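Local coordinates for protein P35 antigen (Borrelia burgdorferi, PDB 4ALY) that is an outer surface lipoprotein of the Lyme disease spirochaete, critical to ensure infection after a tick bite, at residues E108-I113 with M134-L139; I228-T233 with N245-S250; T129-M134 with R173-Q178; E182-K187 with N269-I274. All blocks are in the same frame, centred on the assembly; numbering follows the deposited sequence.

Contact 1 of 4, residues E108-I113 with M134-L139; sequences EIFSKI and MLYTSL
Leu-135 is the first residue of 134-139 to meet 108-113. Its CD2 methyl reaches the end of the Phe-110 ring, 3.8 Å from Phe-110 CZ. The next ring atom is only a little farther, with Leu-135 CD2 4.0 Å from Phe-110 CE1. The two side chains grow toward each other from opposite directions. Leu-135 CG is anti to its backbone N (chi1 176°), which aims the branch at Phe-110, and chi2 (60°) sets which methyl leads. Tyr-136 follows. Its CA-CB bond does not aim at the other segment, but the long side chain brings the hydroxyl in at the rim of the Phe-110 ring, close to the ring plane. Tyr-136 OH lies 3.5 Å from Phe-110 CE2. The contact is packing at the ring edge; the hydroxyl makes its hydrogen bond to Glu-98. The rings touch beside it, with Tyr-136 CE1 4.2 Å from Phe-110 CE2. Each phenyl-type ring has a further aromatic neighbour. Phe-123 meets Phe-110 edge-to-face, and Phe-103 does the same with Tyr-136. Ser-138 then turns back on its own helix. Its OG donates to Leu-135 O at 2.7 Å, with the hydroxyl tilted 21° from the carbonyl plane. The same OG is hydrogen-bonded to Trp-220 NE1 of helix 200-233, so the buried serine oxygen has two partners. Overall, this is a small buried aromatic cluster, where the short helix 106-110 meets helix 129-137 in the interior of an all-helical fold.

Contact 2 of 4, residues I228-T233 with N245-S250; sequences IDEYNT and NDTLRS. With SO4 (sulfate ion), chain C.
Glu-230 and Thr-247 mark the closest backbone approach of 228-233 and 245-250, with Glu-230 CA 8.7 Å from Thr-247 CA. The pairing is a surface helix-to-helix contact in an all-alpha fold. It joins the C-terminal end of helix 200-233 to helix 241-250, and the short helix 235-239 comes between them in the chain. The backbones stay well apart, and only two side chains span the gap. Glu-230 is extended beyond CG (chi2 158°), which carries its carboxylate out to the other helix. The two side chains pass rather than meet head-on, which brings Glu-230 OE1 beside Thr-247 OG1. Thr-247 OG1 donates a weak hydrogen bond to Glu-230 OE1 at 3.3 Å. The stronger partner of the carboxylate is Lys-251, which forms a salt bridge with Glu-230 OE2. The two oxygens therefore have different partners, which probably limits rotation of the group. Leu-237 of the short helix touches both Glu-230 and Thr-247. Within helix 241-250, Ser-250 OG donates to Thr-247 O at 2.7 Å. Leu-248 instead packs toward helices 143-157 and 163-189, on Leu-156 and Leu-165. A sulfate ion, probably from the crystallisation liquor, sits by Asn-245 and Arg-249. It lies at the edge of the Arg-249 guanidinium, but its separation from NH1 is too short to be trusted, and the detail there is doubtful. The Asn-245 side is clearer. Asn-245 ND2 donates to sulfate O4 at 3.1 Å, with an N-H...O angle of 149°.

Contact 3 of 4, residues T129-M134 with R173-Q178; sequences TEERRM and RGFSIQ
Phe-175 holds its CG anti to the backbone N (chi1 164°), which swings the ring out to Glu-131 and Met-134. Gln-178 has the same kind of first torsion (chi1 -169°), which sets its CG against Met-134, and a bend at chi2 turns the amide aside. The two helices form a buried, nearly perpendicular crossing in the all-helical fold. Segment 129-134 of helix 129-137 and segment 173-178 of helix 163-189 meet at 94°, with axes 9.4 Å apart. Phe-175 contributes the largest share of the buried surface. Glu-131 runs alongside its ring, pointing the same way. The aliphatic part of the glutamate makes the touch, with Glu-131 CG 3.6 Å from Phe-175 CE1. Met-134 comes obliquely from the other side of the ring plane, its CB 3.9 Å from Phe-175 CD1. The part of the ring around CD1 and CE1 thus lies between Glu-131 and Met-134. The methionine sulfur adds a Met-aromatic contact, oblique to the ring, with Met-134 SD 5.0 Å from the ring centroid of Phe-175. Phe-115 meets Phe-175 edge-to-face, and it also touches Glu-131. Farther along helix 163-189, the amide end of Gln-178 is held by other residues. OE1 takes a hydrogen bond from Lys-217, and NE2 gives one to Glu-182. Its buried polar atoms are thus satisfied away from Met-134, leaving the methylenes to face the methionine. The two side chains touch at Met-134 CG and Gln-178 CG, 4.2 Å apart. The backbone comes closer still: the carbonyl oxygen Met-134 O sits 3.3 Å from Gln-178 CG.

Contact 4 of 4, residues E182-K187 with N269-I274; sequences EEISAK and NTTTNI
Ile-184 and Thr-271 cross obliquely, and the threonine turns its hydroxyl oxygen to the isoleucine. Thr-271 OG1 is 3.4 Å from Ile-184 CG1 and 3.8 Å from Ile-184 CD1. The oxygen is not left without a partner, because it is hydrogen-bonded to Leu-267 O of its own helix. That bond is made with OG1 beside the backbone N (chi1 -59°), and it lets the oxygen pack against carbon. The threonine methyl points across at the opposite helix. Its CG2 lies 4.0 Å from Ile-184 CG1 and 4.1 Å from Lys-187 CB, so it fits between Ile-184 and Lys-187, one helical turn apart. Lys-187 also lies across Thr-271, but its chain is extended from CG onward and runs past to Thr-272. The ammonium end makes the one hydrogen bond between the segments, with Lys-187 NZ donating to Thr-272 OG1 at 3.1 Å. The carbon before it follows closely, Lys-187 CE being 3.5 Å from Thr-272 OG1. Thr-272 OG1 is also hydrogen-bonded to Val-268 O, a carbonyl of its own helix, so it can accept from the lysine while donating there. The contact thus runs from a buried side at Ile-184 and Thr-271 to a partly exposed side at Lys-187 and Thr-272. Phe-210 of helix 200-233 also touches Ile-184. The axes of 182-187 and 269-274 are 10.2 Å apart and only 7° from parallel. The arrangement is that of two neighbouring, side-by-side helices in a helical bundle, here 163-189 and 254-275.

In the fold
The four contacts tie together one all-helical chain. Contacts 1 and 3 are neighbours, with centres 8 Å apart; both use helix 129-137 and share Met-134, and their segments alternate along the sequence. Contact 4 is further along helix 163-189, its centre 17 Å from that of contact 3. A salt bridge between Arg-133 and Glu-182 joins these two. Contact 2 stands apart at the surface, with its centre 34 Å from that of contact 4, on the opposite side of the chain centre. In sequence, contact 2 falls between the segments of contact 4. Helix 163-189 thus runs from the buried crossing to the side-by-side pairing with helix 254-275, within one elongated helical bundle.

Contact 1 of 4, residues E108-I113 with M134-L139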
# COMPACT_ATOMS: atom_id res chain seq x y z
N GLU A 108 -1.74 -13.91 -14.92
CA GLU A 108 -0.27 -13.83 -15.04
C GLU A 108 0.47 -13.34 -13.84
O GLU A 108 1.73 -13.37 -13.84
CB GLU A 108 0.18 -12.86 -16.12
CG GLU A 108 -0.62 -12.86 -17.39
CD GLU A 108 -0.45 -14.11 -18.18
OE1 GLU A 108 0.27 -15.05 -17.71
OE2 GLU A 108 -1.03 -14.15 -19.28
N ILE A 109 -0.25 -12.80 -12.86
CA ILE A 109 0.41 -12.31 -11.66
C ILE A 109 -0.13 -13.07 -10.48
O ILE A 109 0.57 -13.95 -9.94
CB ILE A 109 0.22 -10.78 -11.51
CG1 ILE A 109 0.43 -10.09 -12.85
CG2 ILE A 109 1.14 -10.18 -10.41
CD1 ILE A 109 0.22 -8.58 -12.85
N PHE A 110 -1.37 -12.80 -10.06
CA PHE A 110 -1.75 -13.25 -8.71
C PHE A 110 -1.69 -14.77 -8.64
O PHE A 110 -1.33 -15.40 -7.63
CB PHE A 110 -3.11 -12.74 -8.30
CG PHE A 110 -3.22 -11.24 -8.20
CD1 PHE A 110 -2.12 -10.44 -7.92
CD2 PHE A 110 -4.47 -10.62 -8.32
CE1 PHE A 110 -2.25 -9.06 -7.77
CE2 PHE A 110 -4.63 -9.24 -8.13
CZ PHE A 110 -3.51 -8.45 -7.87
N SER A 111 -1.98 -15.40 -9.76
CA SER A 111 -1.93 -16.88 -9.68
C SER A 111 -0.50 -17.45 -9.89
O SER A 111 -0.38 -18.63 -9.95
CB SER A 111 -2.95 -17.54 -10.61
OG SER A 111 -2.52 -17.40 -11.94
N LYS A 112 0.52 -16.60 -10.00
CA LYS A 112 1.93 -17.04 -10.13
C LYS A 112 2.83 -16.59 -8.97
O LYS A 112 3.99 -17.00 -8.93
CB LYS A 112 2.64 -16.47 -11.36
CG LYS A 112 1.86 -16.46 -12.67
CD LYS A 112 1.82 -17.86 -13.25
CE LYS A 112 1.62 -17.79 -14.76
NZ LYS A 112 1.26 -19.22 -14.97
N ILE A 113 2.35 -15.75 -8.07
CA ILE A 113 3.20 -15.23 -7.03
C ILE A 113 2.64 -15.66 -5.67
O ILE A 113 1.48 -16.01 -5.60
CB ILE A 113 3.27 -13.68 -7.10
CG1 ILE A 113 1.85 -13.10 -6.90
CG2 ILE A 113 3.95 -13.22 -8.40
CD1 ILE A 113 1.81 -11.65 -6.48
N MET A 134 -6.61 -4.51 -0.07
CA MET A 134 -5.67 -3.47 0.45
C MET A 134 -4.77 -3.04 -0.70
O MET A 134 -4.50 -1.88 -0.89
CB MET A 134 -4.85 -4.02 1.62
CG MET A 134 -5.26 -3.50 2.99
SD MET A 134 -4.80 -4.69 4.25
CE MET A 134 -5.87 -4.26 5.63
N LEU A 135 -4.34 -3.96 -1.53
CA LEU A 135 -3.55 -3.54 -2.65
C LEU A 135 -4.36 -2.57 -3.58
O LEU A 135 -3.81 -1.58 -4.08
CB LEU A 135 -3.13 -4.77 -3.44
CG LEU A 135 -2.37 -4.51 -4.72
CD1 LEU A 135 -1.05 -3.73 -4.45
CD2 LEU A 135 -2.12 -5.90 -5.36
N TYR A 136 -5.66 -2.85 -3.81
CA TYR A 136 -6.46 -2.04 -4.74
C TYR A 136 -6.69 -0.65 -4.12
O TYR A 136 -6.59 0.36 -4.80
CB TYR A 136 -7.82 -2.71 -5.03
CG TYR A 136 -7.80 -4.12 -5.60
CD1 TYR A 136 -6.80 -4.54 -6.48
CD2 TYR A 136 -8.80 -5.03 -5.27
CE1 TYR A 136 -6.80 -5.81 -7.04
CE2 TYR A 136 -8.79 -6.32 -5.77
CZ TYR A 136 -7.79 -6.70 -6.69
OH TYR A 136 -7.79 -7.98 -7.24
N THR A 137 -7.00 -0.63 -2.83
CA THR A 137 -7.12 0.58 -2.07
C THR A 137 -5.82 1.41 -2.13
O THR A 137 -5.90 2.65 -2.13
CB THR A 137 -7.49 0.24 -0.63
OG1 THR A 137 -8.73 -0.46 -0.65
CG2 THR A 137 -7.67 1.45 0.22
N SER A 138 -4.66 0.75 -2.27
CA SER A 138 -3.39 1.46 -2.22
C SER A 138 -3.24 2.29 -3.46
O SER A 138 -2.37 3.18 -3.56
CB SER A 138 -2.21 0.50 -2.02
OG SER A 138 -1.76 -0.09 -3.23
N LEU A 139 -4.06 1.97 -4.44
CA LEU A 139 -4.06 2.71 -5.69
C LEU A 139 -5.43 3.46 -5.73
O LEU A 139 -6.03 3.65 -6.81
CB LEU A 139 -3.89 1.71 -6.89
CG LEU A 139 -2.50 1.12 -7.14
CD1 LEU A 139 -2.37 -0.22 -7.94
CD2 LEU A 139 -1.63 2.22 -7.74

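Contact 2 of 4, residues I228-T233 with N245-S250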
# COMPACT_ATOMS: atom_id res chain seq x y z
N ILE A 228 2.76 3.81 -16.25
CA ILE A 228 1.67 3.70 -17.21
C ILE A 228 1.94 4.66 -18.38
O ILE A 228 1.84 4.26 -19.56
CB ILE A 228 0.31 4.03 -16.51
CG1 ILE A 228 -0.11 2.92 -15.50
CG2 ILE A 228 -0.82 4.37 -17.50
CD1 ILE A 228 -1.48 3.16 -14.83
N ASP A 229 2.31 5.92 -18.09
CA ASP A 229 2.62 6.90 -19.17
C ASP A 229 3.83 6.49 -19.95
O ASP A 229 3.74 6.48 -21.14
CB ASP A 229 2.84 8.36 -18.66
CG ASP A 229 1.61 8.94 -17.97
OD1 ASP A 229 0.45 8.65 -18.38
OD2 ASP A 229 1.78 9.69 -16.99
N GLU A 230 4.95 6.16 -19.30
CA GLU A 230 6.16 5.73 -20.01
C GLU A 230 5.83 4.54 -20.90
O GLU A 230 6.17 4.54 -22.07
CB GLU A 230 7.30 5.43 -19.03
CG GLU A 230 7.58 6.59 -18.07
CD GLU A 230 8.28 6.21 -16.75
OE1 GLU A 230 8.79 5.08 -16.58
OE2 GLU A 230 8.35 7.09 -15.86
N TYR A 231 5.08 3.57 -20.39
CA TYR A 231 4.67 2.45 -21.21
C TYR A 231 3.86 2.86 -22.45
O TYR A 231 4.26 2.53 -23.60
CB TYR A 231 3.96 1.41 -20.36
CG TYR A 231 3.47 0.21 -21.14
CD1 TYR A 231 2.17 0.19 -21.73
CD2 TYR A 231 4.28 -0.91 -21.29
CE1 TYR A 231 1.70 -0.91 -22.43
CE2 TYR A 231 3.85 -2.01 -22.00
CZ TYR A 231 2.57 -2.02 -22.55
OH TYR A 231 2.18 -3.14 -23.23
N ASN A 232 2.78 3.63 -22.25
CA ASN A 232 1.90 4.06 -23.38
C ASN A 232 2.69 4.94 -24.38
O ASN A 232 2.46 4.88 -25.58
CB ASN A 232 0.55 4.76 -22.91
CG ASN A 232 -0.32 3.89 -21.95
OD1 ASN A 232 -0.99 4.42 -21.06
ND2 ASN A 232 -0.31 2.61 -22.13
N THR A 233 3.68 5.68 -23.89
CA THR A 233 4.49 6.63 -24.70
C THR A 233 5.66 6.07 -25.55
O THR A 233 6.18 6.73 -26.44
CB THR A 233 5.01 7.73 -23.74
OG1 THR A 233 4.07 8.81 -23.75
CG2 THR A 233 6.46 8.24 -24.07
N ASN A 245 11.51 -4.29 -17.66
CA ASN A 245 12.11 -4.57 -16.36
C ASN A 245 13.02 -3.44 -15.82
O ASN A 245 12.90 -3.06 -14.65
CB ASN A 245 12.88 -5.89 -16.38
CG ASN A 245 13.51 -6.20 -15.05
OD1 ASN A 245 12.80 -6.46 -14.08
ND2 ASN A 245 14.86 -6.13 -14.97
N ASP A 246 13.89 -2.87 -16.64
CA ASP A 246 14.73 -1.76 -16.16
C ASP A 246 13.95 -0.56 -15.76
O ASP A 246 14.33 0.13 -14.81
CB ASP A 246 15.77 -1.32 -17.18
CG ASP A 246 16.77 -2.42 -17.47
OD1 ASP A 246 17.04 -3.26 -16.56
OD2 ASP A 246 17.22 -2.46 -18.64
N THR A 247 12.89 -0.26 -16.47
CA THR A 247 12.14 0.89 -16.04
C THR A 247 11.37 0.75 -14.75
O THR A 247 11.38 1.66 -13.93
CB THR A 247 11.45 1.67 -17.16
OG1 THR A 247 10.13 2.03 -16.76
CG2 THR A 247 11.50 0.95 -18.40
N LEU A 248 10.80 -0.42 -14.50
CA LEU A 248 10.24 -0.72 -13.18
C LEU A 248 11.28 -0.58 -12.03
O LEU A 248 10.97 0.02 -10.98
CB LEU A 248 9.60 -2.12 -13.19
CG LEU A 248 8.87 -2.55 -11.85
CD1 LEU A 248 7.82 -1.48 -11.45
CD2 LEU A 248 8.30 -3.97 -11.84
N ARG A 249 12.47 -1.16 -12.22
CA ARG A 249 13.65 -1.10 -11.32
C ARG A 249 14.07 0.34 -11.02
O ARG A 249 14.39 0.66 -9.90
CB ARG A 249 14.83 -1.75 -12.04
CG ARG A 249 15.92 -2.48 -11.24
CD ARG A 249 16.09 -2.03 -9.82
NE ARG A 249 15.57 -2.90 -8.73
CZ ARG A 249 15.49 -4.23 -8.72
NH1 ARG A 249 15.87 -4.94 -9.75
NH2 ARG A 249 15.03 -4.85 -7.67
N SER A 250 14.03 1.22 -11.99
CA SER A 250 14.51 2.57 -11.71
C SER A 250 13.76 3.29 -10.57
O SER A 250 14.33 4.16 -9.88
CB SER A 250 14.59 3.40 -13.01
OG SER A 250 13.34 3.46 -13.65
S SO4 C . 17.02 -6.68 -11.68
O1 SO4 C . 16.14 -7.18 -10.62
O2 SO4 C . 18.34 -6.88 -11.10
O3 SO4 C . 16.87 -5.26 -12.05
O4 SO4 C . 16.73 -7.53 -12.89

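Contact 3 of 4, residues T129-M134 with R173-Q178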
# COMPACT_ATOMS: atom_id res chain seq x y z
N THR A 129 -8.09 -12.62 -0.32
CA THR A 129 -9.12 -11.61 -0.60
C THR A 129 -8.80 -10.24 0.04
O THR A 129 -8.66 -9.22 -0.68
CB THR A 129 -10.51 -12.09 -0.13
OG1 THR A 129 -10.77 -13.39 -0.67
CG2 THR A 129 -11.60 -11.12 -0.56
N GLU A 130 -8.67 -10.24 1.37
CA GLU A 130 -8.30 -9.01 2.11
C GLU A 130 -7.06 -8.26 1.58
O GLU A 130 -7.10 -7.04 1.34
CB GLU A 130 -8.11 -9.28 3.57
CG GLU A 130 -9.09 -8.53 4.45
CD GLU A 130 -8.35 -7.76 5.55
OE1 GLU A 130 -7.11 -7.87 5.62
OE2 GLU A 130 -8.99 -7.01 6.34
N GLU A 131 -5.97 -8.99 1.41
CA GLU A 131 -4.72 -8.43 0.96
C GLU A 131 -4.81 -7.90 -0.49
O GLU A 131 -4.35 -6.82 -0.85
CB GLU A 131 -3.67 -9.52 1.04
CG GLU A 131 -3.24 -9.80 2.44
CD GLU A 131 -4.00 -10.94 3.07
OE1 GLU A 131 -5.08 -11.40 2.57
OE2 GLU A 131 -3.50 -11.38 4.11
N ARG A 132 -5.48 -8.64 -1.32
CA ARG A 132 -5.79 -8.11 -2.60
C ARG A 132 -6.53 -6.72 -2.52
O ARG A 132 -6.11 -5.74 -3.17
CB ARG A 132 -6.57 -9.12 -3.35
CG ARG A 132 -5.81 -9.86 -4.38
CD ARG A 132 -6.85 -10.59 -5.25
NE ARG A 132 -6.67 -11.87 -4.66
CZ ARG A 132 -7.59 -12.70 -4.21
NH1 ARG A 132 -8.90 -12.50 -4.36
NH2 ARG A 132 -7.10 -13.82 -3.71
N ARG A 133 -7.60 -6.64 -1.75
CA ARG A 133 -8.39 -5.42 -1.50
C ARG A 133 -7.49 -4.24 -1.04
O ARG A 133 -7.53 -3.10 -1.64
CB ARG A 133 -9.56 -5.71 -0.51
CG ARG A 133 -10.70 -4.64 -0.53
CD ARG A 133 -10.29 -3.35 0.21
NE ARG A 133 -9.81 -3.65 1.55
CZ ARG A 133 -9.04 -2.83 2.24
NH1 ARG A 133 -8.66 -1.71 1.66
NH2 ARG A 133 -8.62 -3.11 3.47
N MET A 134 -6.61 -4.51 -0.07
CA MET A 134 -5.67 -3.47 0.45
C MET A 134 -4.77 -3.04 -0.70
O MET A 134 -4.50 -1.88 -0.89
CB MET A 134 -4.85 -4.02 1.62
CG MET A 134 -5.26 -3.50 2.99
SD MET A 134 -4.80 -4.69 4.25
CE MET A 134 -5.87 -4.26 5.63
N ARG A 173 5.90 -2.88 -1.47
CA ARG A 173 5.62 -1.47 -1.59
C ARG A 173 4.11 -1.12 -1.44
O ARG A 173 3.72 -0.61 -0.39
CB ARG A 173 6.36 -0.74 -2.77
CG ARG A 173 5.83 0.67 -2.96
CD ARG A 173 6.72 1.90 -3.19
NE ARG A 173 7.21 2.00 -4.54
CZ ARG A 173 7.38 3.13 -5.23
NH1 ARG A 173 7.07 4.32 -4.73
NH2 ARG A 173 7.87 3.04 -6.46
N GLY A 174 3.26 -1.38 -2.43
CA GLY A 174 1.89 -0.84 -2.42
C GLY A 174 1.03 -1.44 -1.33
O GLY A 174 0.44 -0.68 -0.50
N PHE A 175 1.00 -2.78 -1.28
CA PHE A 175 0.26 -3.43 -0.18
C PHE A 175 0.79 -2.91 1.17
O PHE A 175 -0.02 -2.52 2.04
CB PHE A 175 0.30 -4.94 -0.28
CG PHE A 175 -0.11 -5.63 0.99
CD1 PHE A 175 -1.46 -5.90 1.25
CD2 PHE A 175 0.84 -6.01 1.91
CE1 PHE A 175 -1.82 -6.53 2.42
CE2 PHE A 175 0.49 -6.62 3.11
CZ PHE A 175 -0.85 -6.89 3.37
N SER A 176 2.11 -2.82 1.35
CA SER A 176 2.61 -2.65 2.76
C SER A 176 2.23 -1.30 3.33
O SER A 176 1.96 -1.18 4.50
CB SER A 176 4.13 -2.84 2.80
OG SER A 176 4.42 -4.18 2.57
N ILE A 177 2.24 -0.27 2.48
CA ILE A 177 1.93 1.13 2.85
C ILE A 177 0.45 1.29 3.27
O ILE A 177 0.12 1.96 4.28
CB ILE A 177 2.17 2.05 1.66
CG1 ILE A 177 3.66 2.02 1.23
CG2 ILE A 177 1.66 3.45 1.99
CD1 ILE A 177 3.90 2.73 -0.09
N GLN A 178 -0.44 0.71 2.44
CA GLN A 178 -1.86 0.67 2.72
C GLN A 178 -2.16 -0.10 4.02
O GLN A 178 -2.79 0.47 4.91
CB GLN A 178 -2.63 0.10 1.51
CG GLN A 178 -4.10 0.28 1.63
CD GLN A 178 -4.49 1.77 1.72
OE1 GLN A 178 -3.94 2.63 1.01
NE2 GLN A 178 -5.44 2.07 2.62

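Contact 4 of 4, residues E182-K187 with N269-I274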
# COMPACT_ATOMS: atom_id res chain seq x y z
N GLU A 182 -3.86 1.27 7.77
CA GLU A 182 -5.08 0.74 8.35
C GLU A 182 -4.83 0.09 9.72
O GLU A 182 -5.73 0.05 10.56
CB GLU A 182 -5.79 -0.23 7.39
CG GLU A 182 -6.03 0.43 6.05
CD GLU A 182 -6.89 -0.36 5.08
OE1 GLU A 182 -7.14 -1.57 5.34
OE2 GLU A 182 -7.28 0.24 4.05
N GLU A 183 -3.63 -0.42 9.96
CA GLU A 183 -3.33 -0.99 11.26
C GLU A 183 -3.26 0.16 12.26
O GLU A 183 -3.84 0.10 13.38
CB GLU A 183 -1.96 -1.63 11.24
CG GLU A 183 -1.87 -3.02 10.68
CD GLU A 183 -0.46 -3.55 10.81
OE1 GLU A 183 0.09 -3.54 11.94
OE2 GLU A 183 0.12 -3.95 9.81
N ILE A 184 -2.55 1.21 11.83
CA ILE A 184 -2.38 2.41 12.62
C ILE A 184 -3.74 3.10 12.88
O ILE A 184 -3.95 3.53 13.98
CB ILE A 184 -1.31 3.36 12.01
CG1 ILE A 184 0.08 2.89 12.41
CG2 ILE A 184 -1.54 4.84 12.34
CD1 ILE A 184 1.12 3.31 11.41
N SER A 185 -4.65 3.18 11.91
CA SER A 185 -5.94 3.79 12.19
C SER A 185 -6.78 2.96 13.16
O SER A 185 -7.51 3.51 13.97
CB SER A 185 -6.72 4.08 10.91
OG SER A 185 -6.00 4.91 10.05
N ALA A 186 -6.67 1.63 13.07
CA ALA A 186 -7.39 0.72 13.96
C ALA A 186 -6.80 0.80 15.36
O ALA A 186 -7.56 0.86 16.34
CB ALA A 186 -7.38 -0.73 13.43
N LYS A 187 -5.46 0.81 15.46
CA LYS A 187 -4.80 1.08 16.74
C LYS A 187 -5.32 2.32 17.45
O LYS A 187 -5.69 2.25 18.61
CB LYS A 187 -3.27 1.13 16.57
CG LYS A 187 -2.67 -0.26 16.64
CD LYS A 187 -1.20 -0.30 16.31
CE LYS A 187 -0.74 -1.69 16.75
NZ LYS A 187 0.49 -2.21 16.09
N ASN A 269 5.56 0.55 15.08
CA ASN A 269 6.10 0.48 16.43
C ASN A 269 5.85 1.76 17.22
O ASN A 269 5.32 1.71 18.32
CB ASN A 269 7.60 0.11 16.46
CG ASN A 269 7.89 -1.31 15.98
OD1 ASN A 269 9.04 -1.63 15.72
ND2 ASN A 269 6.87 -2.17 15.86
N THR A 270 6.23 2.90 16.66
CA THR A 270 5.95 4.18 17.31
C THR A 270 4.49 4.35 17.80
O THR A 270 4.22 4.87 18.90
CB THR A 270 6.37 5.31 16.38
OG1 THR A 270 7.77 5.19 16.20
CG2 THR A 270 6.03 6.71 16.93
N THR A 271 3.55 3.85 16.99
CA THR A 271 2.16 4.00 17.28
C THR A 271 1.81 3.15 18.48
O THR A 271 1.06 3.58 19.35
CB THR A 271 1.32 3.58 16.06
OG1 THR A 271 1.69 4.41 14.95
CG2 THR A 271 -0.13 3.75 16.36
N THR A 272 2.36 1.93 18.53
CA THR A 272 2.07 1.06 19.66
C THR A 272 2.67 1.68 20.91
O THR A 272 2.01 1.61 21.97
CB THR A 272 2.66 -0.36 19.48
OG1 THR A 272 2.33 -0.83 18.17
CG2 THR A 272 2.10 -1.32 20.56
N ASN A 273 3.89 2.23 20.77
CA ASN A 273 4.67 2.78 21.90
C ASN A 273 3.90 3.99 22.45
O ASN A 273 3.53 4.01 23.61
CB ASN A 273 6.07 3.28 21.49
CG ASN A 273 7.03 2.17 21.02
OD1 ASN A 273 6.88 0.99 21.31
ND2 ASN A 273 8.05 2.59 20.30
N ILE A 274 3.61 4.97 21.59
CA ILE A 274 2.77 6.09 22.02
C ILE A 274 1.44 5.65 22.64
O ILE A 274 0.94 6.33 23.52
CB ILE A 274 2.49 7.08 20.89
CG1 ILE A 274 3.78 7.79 20.47
CG2 ILE A 274 1.44 8.10 21.33
CD1 ILE A 274 3.72 8.38 19.06